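Side-chain contact in capsular polysaccharide biosynthesis protein (Vibrio cholerae, PDB 1XPJ), which is of unknown function but is probably a hydrolase of the haloacid dehalogenase (HAD) superfamily, perhaps linked to capsular polysaccharide biosynthesis: residues I68-L73 with D81-G86. Sequence-based numbering, arbitrary orientation. Where two conformers were deposited one is given.
Sequences IITEWL and DEILVG
Leu73 N donates a 2.8 Å hydrogen bond to Ile69 O, and this single turn of helix sets two apolar side chains, four residues apart, on the side that meets strand 82-85. The strand supplies its matching row by alternation: Ile83 and Val85 both turn toward the helix. Ile83 is the hub. Its CG1 lies anti to the carbonyl carbon (chi1 -49°) and the chain then runs out extended, carrying CD1 to the helix, where it ends 4.0 Å from Leu73 CD1, tip to tip. Thr70 meets the same methyl at about a right angle, its CG2 lying 3.6 Å from Ile83 CD1 in one of two modelled conformers. In that conformer the hydroxyl OG1 is bonded to the carbonyl O of Pro67, leaving the methyl for the apolar side. The second branch of Ile83 serves a different neighbour, CG2 standing 4.3 Å from Ile69 CG2. Farther along the strand, Ile69 CD1 reaches Val85 CG1 at 4.2 Å. The layer is thus held by dispersion and burial of carbon, illustrating how a helix packs against a parallel sheet. The axes of the short segments 68-73 and 82-85 approach to 10.8 Å and run roughly antiparallel, at 144°, as expected where a helix returns the chain for the next parallel strand in a beta-alpha-beta crossover. Ile83 O accepts a bond from Asn62 ND2 of a second subunit. Leu66, from the start of helix 66-75, also touches Ile83 and Val85, Ile61 of helix 58-64 packs on Val85, and backbone hydrogen bonds of Glu82 and Leu84 join the strand to strand 42-47.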
loop_
_atom_site.group_PDB
_atom_site.type_symbol
_atom_site.label_atom_id
_atom_site.label_comp_id
_atom_site.label_asym_id
_atom_site.label_seq_id
_atom_site.Cartn_x
_atom_site.Cartn_y
_atom_site.Cartn_z
ATOM N N ILE A 68 2.551 -18.009 -7.995
ATOM C CA ILE A 68 1.783 -19.219 -7.696
ATOM C C ILE A 68 0.287 -18.970 -7.635
ATOM O O ILE A 68 -0.491 -19.840 -8.019
ATOM C CB ILE A 68 2.296 -19.898 -6.401
ATOM C CG1 ILE A 68 3.533 -20.726 -6.723
ATOM C CG2 ILE A 68 1.233 -20.806 -5.754
ATOM C CD1 ILE A 68 4.428 -20.977 -5.527
ATOM N N ILE A 69 -0.113 -17.780 -7.179
ATOM C CA ILE A 69 -1.516 -17.396 -7.206
ATOM C C ILE A 69 -2.046 -17.347 -8.644
ATOM O O ILE A 69 -3.069 -17.964 -8.958
ATOM C CB ILE A 69 -1.733 -16.040 -6.510
ATOM C CG1 ILE A 69 -1.464 -16.150 -5.008
ATOM C CG2 ILE A 69 -3.144 -15.461 -6.820
ATOM C CD1 ILE A 69 -1.373 -14.797 -4.321
ATOM N N THR A 70 -1.359 -16.614 -9.512
ATOM C CA THR A 70 -1.847 -16.429 -10.874
ATOM C C THR A 70 -1.890 -17.757 -11.611
ATOM O O THR A 70 -2.901 -18.103 -12.212
ATOM C CB THR A 70 -1.002 -15.381 -11.633
ATOM O OG1 THR A 70 0.255 -15.945 -12.018
ATOM C CG2 THR A 70 -0.640 -14.212 -10.718
ATOM N N GLU A 71 -0.794 -18.501 -11.537
ATOM C CA GLU A 71 -0.729 -19.848 -12.096
ATOM C C GLU A 71 -1.935 -20.695 -11.658
ATOM O O GLU A 71 -2.559 -21.305 -12.445
ATOM C CB GLU A 71 0.600 -20.519 -11.696
ATOM C CG GLU A 71 0.750 -21.921 -12.290
ATOM C CD GLU A 71 1.941 -22.668 -11.722
ATOM O OE1 GLU A 71 1.866 -23.114 -10.554
ATOM O OE2 GLU A 71 2.945 -22.810 -12.454
ATOM N N TRP A 72 -2.245 -20.688 -10.358
ATOM C CA TRP A 72 -3.359 -21.456 -9.821
ATOM C C TRP A 72 -4.713 -20.961 -10.334
ATOM O O TRP A 72 -5.569 -21.761 -10.731
ATOM C CB TRP A 72 -3.324 -21.454 -8.292
ATOM C CG TRP A 72 -4.298 -22.390 -7.661
ATOM C CD1 TRP A 72 -4.065 -23.691 -7.282
ATOM C CD2 TRP A 72 -5.670 -22.119 -7.335
ATOM N NE1 TRP A 72 -5.200 -24.234 -6.727
ATOM C CE2 TRP A 72 -6.204 -23.294 -6.747
ATOM C CE3 TRP A 72 -6.507 -20.990 -7.459
ATOM C CZ2 TRP A 72 -7.535 -23.373 -6.288
ATOM C CZ3 TRP A 72 -7.827 -21.071 -7.003
ATOM C CH2 TRP A 72 -8.327 -22.256 -6.426
ATOM N N LEU A 73 -4.898 -19.646 -10.331
ATOM C CA LEU A 73 -6.116 -19.045 -10.860
ATOM C C LEU A 73 -6.323 -19.442 -12.322
ATOM O O LEU A 73 -7.410 -19.910 -12.679
ATOM C CB LEU A 73 -6.124 -17.508 -10.661
ATOM C CG LEU A 73 -6.202 -17.005 -9.206
ATOM C CD1 LEU A 73 -5.722 -15.582 -9.093
ATOM C CD2 LEU A 73 -7.606 -17.096 -8.644
ATOM N N ASP A 81 -10.141 -9.775 -12.688
ATOM C CA ASP A 81 -9.688 -8.530 -13.293
ATOM C C ASP A 81 -8.559 -7.867 -12.523
ATOM O O ASP A 81 -7.826 -7.078 -13.097
ATOM C CB ASP A 81 -10.841 -7.556 -13.393
ATOM C CG ASP A 81 -11.961 -8.099 -14.207
ATOM O OD1 ASP A 81 -11.838 -8.095 -15.451
ATOM O OD2 ASP A 81 -12.995 -8.560 -13.691
ATOM N N GLU A 82 -8.428 -8.173 -11.230
ATOM C CA GLU A 82 -7.348 -7.621 -10.407
ATOM C C GLU A 82 -6.872 -8.644 -9.395
ATOM O O GLU A 82 -7.658 -9.476 -8.954
ATOM C CB GLU A 82 -7.810 -6.384 -9.626
ATOM C CG GLU A 82 -7.988 -5.104 -10.436
ATOM C CD GLU A 82 -8.596 -3.989 -9.602
ATOM O OE1 GLU A 82 -8.359 -3.966 -8.365
ATOM O OE2 GLU A 82 -9.296 -3.125 -10.167
ATOM N N ILE A 83 -5.590 -8.587 -9.036
ATOM C CA ILE A 83 -5.098 -9.276 -7.856
ATOM C C ILE A 83 -4.435 -8.271 -6.915
ATOM O O ILE A 83 -3.676 -7.409 -7.358
ATOM C CB ILE A 83 -4.105 -10.401 -8.195
ATOM C CG1 ILE A 83 -4.645 -11.304 -9.301
ATOM C CG2 ILE A 83 -3.815 -11.216 -6.949
ATOM C CD1 ILE A 83 -3.598 -12.293 -9.832
ATOM N N LEU A 84 -4.741 -8.397 -5.624
ATOM C CA LEU A 84 -4.266 -7.493 -4.600
ATOM C C LEU A 84 -3.694 -8.360 -3.484
ATOM O O LEU A 84 -4.391 -9.216 -2.955
ATOM C CB LEU A 84 -5.432 -6.646 -4.066
ATOM C CG LEU A 84 -6.093 -5.545 -4.935
ATOM C CD1 LEU A 84 -7.141 -4.805 -4.113
ATOM C CD2 LEU A 84 -5.080 -4.538 -5.501
ATOM N N VAL A 85 -2.425 -8.154 -3.147
ATOM C CA VAL A 85 -1.809 -8.888 -2.050
ATOM C C VAL A 85 -1.619 -7.892 -0.916
ATOM O O VAL A 85 -1.879 -6.712 -1.105
ATOM C CB VAL A 85 -0.472 -9.542 -2.462
ATOM C CG1 VAL A 85 -0.711 -10.754 -3.310
ATOM C CG2 VAL A 85 0.442 -8.532 -3.190
ATOM N N GLY A 86 -1.196 -8.364 0.260
ATOM C CA GLY A 86 -0.922 -7.470 1.370
ATOM C C GLY A 86 -2.139 -7.121 2.226
ATOM O O GLY A 86 -2.114 -6.168 3.011
#